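Local coordinates for alpha-catenin-like protein hmp-1 (Caenorhabditis elegans, PDB 5H5M) that takes part in the cadherin-catenin complex of adherens junctions, binds beta-catenin and actin filaments, and is needed for cell migration and shape change in the embryo, at residues S47-E52 with N57-I62; V116-D121 with A163-Q168; E308-A313 with H371-N376. One frame throughout, in Å; residues are numbered along the deposited sequence.

Contact 1 of 3, residues S47-E52 with N57-I62; sequences SIADAE and NRKQKI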
# COMPACT_ATOMS: atom_id res chain seq x y z
N SER A 47 -9.67 13.69 4.37
CA SER A 47 -9.86 12.52 5.22
C SER A 47 -8.74 11.51 5.00
O SER A 47 -8.25 10.88 5.93
CB SER A 47 -11.22 11.87 4.95
OG SER A 47 -12.29 12.71 5.36
N ILE A 48 -8.34 11.37 3.74
CA ILE A 48 -7.24 10.50 3.38
C ILE A 48 -5.92 11.09 3.85
O ILE A 48 -5.10 10.40 4.46
CB ILE A 48 -7.22 10.27 1.86
CG1 ILE A 48 -8.39 9.36 1.46
CG2 ILE A 48 -5.90 9.68 1.41
CD1 ILE A 48 -8.53 9.14 -0.03
N ALA A 49 -5.72 12.38 3.59
CA ALA A 49 -4.51 13.08 4.02
C ALA A 49 -4.35 13.07 5.54
O ALA A 49 -3.25 12.83 6.04
CB ALA A 49 -4.53 14.52 3.51
N ASP A 50 -5.44 13.31 6.26
CA ASP A 50 -5.38 13.44 7.72
C ASP A 50 -5.69 12.15 8.45
O ASP A 50 -6.21 12.17 9.57
CB ASP A 50 -6.34 14.53 8.19
CG ASP A 50 -5.93 15.91 7.72
OD1 ASP A 50 -4.71 16.14 7.56
OD2 ASP A 50 -6.82 16.75 7.51
N ALA A 51 -5.38 11.01 7.83
CA ALA A 51 -5.35 9.76 8.56
C ALA A 51 -4.00 9.68 9.26
O ALA A 51 -2.98 10.04 8.67
CB ALA A 51 -5.56 8.58 7.63
N GLU A 52 -3.98 9.23 10.51
CA GLU A 52 -2.71 9.17 11.24
C GLU A 52 -1.91 7.92 10.88
O GLU A 52 -0.89 7.63 11.51
CB GLU A 52 -2.94 9.23 12.75
CG GLU A 52 -2.38 10.49 13.39
CD GLU A 52 -0.92 10.74 13.04
OE1 GLU A 52 -0.04 10.18 13.73
OE2 GLU A 52 -0.65 11.48 12.07
N ASN A 57 4.87 13.17 4.11
CA ASN A 57 5.24 13.80 2.85
C ASN A 57 4.14 13.68 1.79
O ASN A 57 3.94 14.59 0.99
CB ASN A 57 6.56 13.22 2.34
CG ASN A 57 6.87 13.62 0.91
OD1 ASN A 57 6.49 12.93 -0.03
ND2 ASN A 57 7.54 14.75 0.74
N ARG A 58 3.41 12.56 1.81
CA ARG A 58 2.31 12.39 0.87
C ARG A 58 1.09 13.19 1.33
O ARG A 58 0.30 13.67 0.53
CB ARG A 58 1.95 10.90 0.72
CG ARG A 58 1.09 10.61 -0.51
CD ARG A 58 1.31 9.20 -1.03
NE ARG A 58 2.34 9.15 -2.07
CZ ARG A 58 3.35 8.30 -2.09
NH1 ARG A 58 3.49 7.40 -1.12
NH2 ARG A 58 4.23 8.33 -3.08
N LYS A 59 0.97 13.33 2.65
CA LYS A 59 -0.07 14.16 3.26
C LYS A 59 0.02 15.61 2.78
O LYS A 59 -0.99 16.22 2.44
CB LYS A 59 0.05 14.09 4.78
CG LYS A 59 -0.89 15.01 5.55
CD LYS A 59 -0.50 15.04 7.02
CE LYS A 59 -1.52 15.78 7.86
NZ LYS A 59 -1.77 17.16 7.35
N GLN A 60 1.23 16.15 2.75
CA GLN A 60 1.41 17.55 2.38
C GLN A 60 1.20 17.78 0.88
O GLN A 60 0.77 18.85 0.47
CB GLN A 60 2.80 18.04 2.80
CG GLN A 60 3.00 18.18 4.32
CD GLN A 60 1.89 18.96 5.04
OE1 GLN A 60 1.16 19.75 4.44
NE2 GLN A 60 1.77 18.72 6.34
N LYS A 61 1.51 16.77 0.06
CA LYS A 61 1.29 16.89 -1.37
C LYS A 61 -0.21 16.98 -1.67
O LYS A 61 -0.64 17.76 -2.52
CB LYS A 61 1.91 15.72 -2.13
CG LYS A 61 3.43 15.78 -2.21
CD LYS A 61 3.99 14.63 -3.03
CE LYS A 61 4.27 13.42 -2.15
NZ LYS A 61 5.25 12.48 -2.76
N ILE A 62 -0.98 16.17 -0.96
CA ILE A 62 -2.43 16.16 -1.10
C ILE A 62 -3.02 17.50 -0.69
O ILE A 62 -3.88 18.06 -1.39
CB ILE A 62 -3.07 15.03 -0.26
CG1 ILE A 62 -2.63 13.67 -0.81
CG2 ILE A 62 -4.58 15.15 -0.26
CD1 ILE A 62 -3.16 12.50 -0.02

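Contact 2 of 3, residues V116-D121 with A163-Q168; sequences VDHISD and ARLSCQ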
# COMPACT_ATOMS: atom_id res chain seq x y z
N VAL A 116 -2.06 3.13 -1.78
CA VAL A 116 -1.03 2.12 -2.02
C VAL A 116 -0.02 2.09 -0.87
O VAL A 116 0.51 1.03 -0.54
CB VAL A 116 -0.32 2.36 -3.37
CG1 VAL A 116 0.78 1.34 -3.58
CG2 VAL A 116 -1.32 2.29 -4.50
N ASP A 117 0.23 3.25 -0.26
CA ASP A 117 1.04 3.31 0.96
C ASP A 117 0.53 2.34 2.01
O ASP A 117 1.31 1.60 2.62
CB ASP A 117 1.04 4.72 1.56
CG ASP A 117 2.06 5.64 0.92
OD1 ASP A 117 1.79 6.85 0.87
OD2 ASP A 117 3.12 5.16 0.48
N HIS A 118 -0.78 2.36 2.22
CA HIS A 118 -1.43 1.51 3.20
C HIS A 118 -1.39 0.04 2.78
O HIS A 118 -1.10 -0.83 3.60
CB HIS A 118 -2.87 1.97 3.42
CG HIS A 118 -2.99 3.30 4.11
ND1 HIS A 118 -2.72 4.49 3.47
CD2 HIS A 118 -3.33 3.61 5.38
CE1 HIS A 118 -2.90 5.49 4.32
NE2 HIS A 118 -3.27 4.98 5.49
N ILE A 119 -1.66 -0.22 1.51
CA ILE A 119 -1.64 -1.58 0.98
C ILE A 119 -0.23 -2.17 1.05
O ILE A 119 -0.05 -3.35 1.38
CB ILE A 119 -2.13 -1.62 -0.48
CG1 ILE A 119 -3.60 -1.18 -0.55
CG2 ILE A 119 -1.97 -3.01 -1.08
CD1 ILE A 119 -4.19 -1.23 -1.94
N SER A 120 0.77 -1.33 0.77
CA SER A 120 2.16 -1.75 0.83
C SER A 120 2.53 -2.21 2.24
O SER A 120 3.14 -3.27 2.41
CB SER A 120 3.08 -0.61 0.37
OG SER A 120 4.45 -0.99 0.43
N ASP A 121 2.16 -1.42 3.24
CA ASP A 121 2.46 -1.75 4.64
C ASP A 121 1.66 -2.95 5.15
O ASP A 121 2.22 -3.87 5.74
CB ASP A 121 2.18 -0.55 5.55
CG ASP A 121 3.14 0.61 5.31
OD1 ASP A 121 4.23 0.38 4.76
OD2 ASP A 121 2.80 1.75 5.68
N ALA A 163 -8.44 -2.17 3.42
CA ALA A 163 -9.33 -2.65 2.37
C ALA A 163 -10.49 -1.69 2.12
O ALA A 163 -10.82 -1.37 0.98
CB ALA A 163 -9.86 -4.04 2.71
N ARG A 164 -11.10 -1.22 3.20
CA ARG A 164 -12.23 -0.30 3.10
C ARG A 164 -11.79 1.08 2.61
O ARG A 164 -12.53 1.75 1.89
CB ARG A 164 -12.95 -0.19 4.44
CG ARG A 164 -13.73 -1.45 4.80
CD ARG A 164 -14.18 -1.45 6.26
NE ARG A 164 -15.06 -2.58 6.54
CZ ARG A 164 -15.27 -3.09 7.75
NH1 ARG A 164 -14.67 -2.57 8.81
NH2 ARG A 164 -16.09 -4.12 7.90
N LEU A 165 -10.59 1.49 3.00
CA LEU A 165 -10.04 2.77 2.57
C LEU A 165 -9.79 2.77 1.06
O LEU A 165 -9.98 3.77 0.38
CB LEU A 165 -8.75 3.09 3.33
CG LEU A 165 -8.01 4.40 3.03
CD1 LEU A 165 -8.70 5.57 3.70
CD2 LEU A 165 -6.55 4.32 3.47
N SER A 166 -9.37 1.61 0.55
CA SER A 166 -9.06 1.46 -0.87
C SER A 166 -10.28 1.66 -1.78
O SER A 166 -10.16 2.17 -2.90
CB SER A 166 -8.46 0.08 -1.14
OG SER A 166 -7.26 -0.10 -0.40
N CYS A 167 -11.45 1.26 -1.29
CA CYS A 167 -12.67 1.27 -2.09
C CYS A 167 -13.08 2.67 -2.55
O CYS A 167 -13.74 2.81 -3.58
CB CYS A 167 -13.80 0.61 -1.30
SG CYS A 167 -13.56 -1.16 -1.03
N GLN A 168 -12.67 3.69 -1.80
CA GLN A 168 -13.02 5.07 -2.13
C GLN A 168 -12.43 5.52 -3.46
O GLN A 168 -12.95 6.43 -4.09
CB GLN A 168 -12.53 6.02 -1.03
CG GLN A 168 -12.80 5.56 0.39
CD GLN A 168 -12.35 6.59 1.41
OE1 GLN A 168 -12.08 7.74 1.06
NE2 GLN A 168 -12.26 6.17 2.67

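Contact 3 of 3, residues E308-A313 with H371-N376; sequences ETVKQA and HALLMN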
# COMPACT_ATOMS: atom_id res chain seq x y z
N GLU A 308 8.58 -13.14 -20.81
CA GLU A 308 9.69 -13.98 -20.35
C GLU A 308 10.84 -13.14 -19.80
O GLU A 308 11.47 -13.51 -18.81
CB GLU A 308 10.18 -14.88 -21.48
CG GLU A 308 9.18 -15.95 -21.88
CD GLU A 308 9.81 -17.10 -22.65
OE1 GLU A 308 10.97 -16.96 -23.10
OE2 GLU A 308 9.14 -18.14 -22.81
N THR A 309 11.09 -11.99 -20.43
CA THR A 309 12.16 -11.09 -20.00
C THR A 309 11.84 -10.48 -18.64
O THR A 309 12.72 -10.32 -17.79
CB THR A 309 12.40 -9.97 -21.03
OG1 THR A 309 12.76 -10.54 -22.29
CG2 THR A 309 13.51 -9.05 -20.58
N VAL A 310 10.57 -10.15 -18.42
CA VAL A 310 10.13 -9.57 -17.16
C VAL A 310 10.11 -10.62 -16.05
O VAL A 310 10.58 -10.37 -14.94
CB VAL A 310 8.74 -8.93 -17.30
CG1 VAL A 310 8.18 -8.56 -15.94
CG2 VAL A 310 8.81 -7.71 -18.20
N LYS A 311 9.58 -11.81 -16.35
CA LYS A 311 9.55 -12.90 -15.38
C LYS A 311 10.96 -13.33 -14.99
O LYS A 311 11.20 -13.74 -13.85
CB LYS A 311 8.76 -14.09 -15.93
CG LYS A 311 7.28 -13.81 -16.16
CD LYS A 311 6.38 -14.59 -15.21
CE LYS A 311 6.39 -16.07 -15.55
NZ LYS A 311 5.37 -16.82 -14.75
N GLN A 312 11.89 -13.21 -15.93
CA GLN A 312 13.29 -13.52 -15.66
C GLN A 312 13.88 -12.55 -14.63
O GLN A 312 14.58 -12.95 -13.71
CB GLN A 312 14.10 -13.47 -16.95
CG GLN A 312 15.57 -13.81 -16.77
CD GLN A 312 15.78 -15.23 -16.27
OE1 GLN A 312 15.30 -16.18 -16.89
NE2 GLN A 312 16.49 -15.37 -15.16
N ALA A 313 13.58 -11.26 -14.80
CA ALA A 313 14.04 -10.24 -13.87
C ALA A 313 13.44 -10.47 -12.49
O ALA A 313 14.11 -10.29 -11.46
CB ALA A 313 13.70 -8.85 -14.38
N HIS A 371 12.21 -1.57 -15.06
CA HIS A 371 12.84 -1.22 -16.33
C HIS A 371 12.43 -2.19 -17.43
O HIS A 371 12.10 -1.77 -18.55
CB HIS A 371 14.36 -1.19 -16.17
CG HIS A 371 15.09 -0.78 -17.41
ND1 HIS A 371 14.80 0.39 -18.09
CD2 HIS A 371 16.08 -1.38 -18.11
CE1 HIS A 371 15.59 0.49 -19.14
NE2 HIS A 371 16.38 -0.57 -19.18
N ALA A 372 12.44 -3.48 -17.11
CA ALA A 372 12.04 -4.52 -18.06
C ALA A 372 10.59 -4.34 -18.52
O ALA A 372 10.26 -4.63 -19.67
CB ALA A 372 12.24 -5.90 -17.45
N LEU A 373 9.74 -3.87 -17.62
CA LEU A 373 8.33 -3.65 -17.94
C LEU A 373 8.13 -2.53 -18.95
O LEU A 373 7.10 -2.46 -19.62
CB LEU A 373 7.54 -3.35 -16.66
CG LEU A 373 7.30 -4.53 -15.72
CD1 LEU A 373 6.96 -4.04 -14.33
CD2 LEU A 373 6.19 -5.42 -16.25
N LEU A 374 9.13 -1.66 -19.06
CA LEU A 374 9.10 -0.56 -20.03
C LEU A 374 9.48 -1.03 -21.43
O LEU A 374 9.00 -0.49 -22.43
CB LEU A 374 10.04 0.56 -19.59
CG LEU A 374 9.69 1.27 -18.28
CD1 LEU A 374 10.76 2.29 -17.92
CD2 LEU A 374 8.32 1.92 -18.37
N MET A 375 10.36 -2.03 -21.51
CA MET A 375 10.83 -2.55 -22.79
C MET A 375 9.75 -3.37 -23.49
O MET A 375 9.62 -4.57 -23.25
CB MET A 375 12.08 -3.41 -22.58
CG MET A 375 13.17 -2.75 -21.76
SD MET A 375 13.54 -1.09 -22.36
CE MET A 375 14.15 -1.46 -24.00
N ASN A 376 8.97 -2.73 -24.36
CA ASN A 376 7.93 -3.43 -25.12
C ASN A 376 8.16 -3.32 -26.63
O ASN A 376 7.20 -3.33 -27.41
CB ASN A 376 6.54 -2.89 -24.78
CG ASN A 376 6.39 -2.52 -23.31
OD1 ASN A 376 7.13 -3.00 -22.46
ND2 ASN A 376 5.40 -1.69 -23.02

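Contact 1 of 3, residues S47-E52 with N57-I62
Lys59 lays its aliphatic chain over the carbonyl oxygen of Ala49, with Lys59 CG 3.2 Å from Ala49 O. This is the closed end of an alpha-alpha hairpin. Helix 27-49 stops, a short turn follows, and helix 56-80 runs back beside it. The hairpin is part of the helical-bundle M domain of this vinculin/alpha-catenin family member. The backbones are nearest at Ala49 and Lys59, whose CA atoms are 4.6 Å apart. Such closeness suits the small side chain of Ala49, whose CB lies between the helices and meets Ile62 CG2 at 3.8 Å.

Ile62 reaches two residues with its two branches. Its CG2 goes to Ala49. Its CG1 branch sits beside the backbone N (chi1 -65°), which brings Ile62 CD1 to 4.2 Å from Ile48 CG2. The two isoleucine side chains cross at about a right angle. Both are buried. Helix 92-122 adds to this apolar patch, through Ala114 on Ile48 and His110 on Ile62. Thr54 OG1, in the turn, is hydrogen-bonded to Ile48 O.

The outer side of the hairpin is polar. Asp50 is the first residue to leave the helical conformation, and its CB points away from helix 56-80. The carboxylate nevertheless turns back toward Lys59. The lysine chain is extended as far as CE, with CG anti to the backbone N (chi1 175°). A bend at the last torsion (chi4 -55°) then sets the ammonium group beside the carboxylate. The resulting salt bridge uses one oxygen, Asp50 OD1, 3.1 Å from Lys59 NZ, and its hydrogen bond is weak.

Contact 2 of 3, residues V116-D121 with A163-Q168
His118 offers one face of its imidazole to Leu165. The methyl CD2 of Leu165 stands over the middle of the His118 ring, 3.7 Å from the centroid and 5° off the ring normal. This is a CH-pi contact. The methyl is almost equally far from all five ring atoms; Leu165 CD2 to His118 CG, for example, is 3.8 Å. In the leucine, CG points away from its own amide nitrogen (chi1 -180°), which extends the side chain across the gap, and the second torsion turns CD2 onto the ring. The leucine stands upright on the imidazole.

The histidine CG lies opposite its carbonyl carbon (chi1 -69°), and this puts the ring toward helix 142-166. His118 ND1 is hydrogen-bonded to the carbonyl of Ala114, one turn back in the same helix, and NE2 to the hydroxyl of Ser53. These two bonds probably fix the ring's rotation and keep its face turned to the leucine. With an alanine here, Leu165 CD2 would probably lose the surface it rests on, and Ala114 O and Ser53 OG would lose their imidazole partner.

Ile119 makes the second touch. Its CG1 branch sends Ile119 CD1 to 3.6 Å from Ser166 OG. This is only packing of a methyl against a hydroxyl oxygen. The polar partner of that hydroxyl is the carbonyl of Val162 in its own helix.

The contact is a buried packing of two locally antiparallel helices in this all-helical domain. Helix 92-122 touches helix 237-260 through Val116 and Asp117. Helix 142-166 is backed by helix 173-202, where Ile179 meets Ala163.

Contact 3 of 3, residues E308-A313 with H371-N376
Val310 sets its two methyls against two successive residues of helix 345-374. Val310 CG1 meets Leu373 CD2 at 3.7 Å. The other methyl turns to the alanine, and Val310 CG2 lies 4.0 Å from Ala372 CB. The first torsion explains this split. It swings CG1 to the far side from the valine's own nitrogen (chi1 170°) and CG2 to the far side from its carbonyl carbon, and both branches face the other helix.

Leu373 comes in from the side. Its CB does not point at helix 305-339, but a first torsion of -73° folds CG back next to the leucine's own nitrogen and brings CD2 round to the valine. The two side chains meet nearly perpendicular, and the leucine methyl lies against both valine methyls; Leu373 CD2 is 4.0 Å from Val310 CG2.

The CB of Ala372 points toward the other helix. Its single methyl allows a close approach, and the CA atoms of Val310 and Ala372 are 5.5 Å apart. The backbone takes part too, with Val310 CG2 3.7 Å from Ala372 O.

The pair joins two consecutive antiparallel helices of a bundle, near the C-terminal end of the modelled chain. Helix 276-300 packs on the same patch, where Met298 touches both Val310 and Leu373. Tyr306 OH is hydrogen-bonded to Leu373 O, which ties the last part of helix 345-374 to the start of helix 305-339.

Between the two segments themselves the contact is made of methyl groups and a little backbone. It probably rests on close fit and on partial shielding of apolar carbon from water, and no charge pairing sets its register.

Contacts 1 and 2 are neighbours, with centres 13 Å apart. They touch directly: Arg58 NH1 of contact 1 makes a 2.7 Å salt bridge to Asp117 OD1 of contact 2. Ile48 CD1 also packs on Gln168 OE1, 4.0 Å away. Helix 92-122, which carries 116-121, follows helix 56-80 in the chain. Contact 3 stands apart. Its centre is 33 Å from that of contact 1 and 27 Å from that of contact 2, with nearest atoms about 17 Å and 14 Å away. Contacts 1 and 3 lie on opposite sides of the chain's centre. All three join helices within the M domain, in series along the chain.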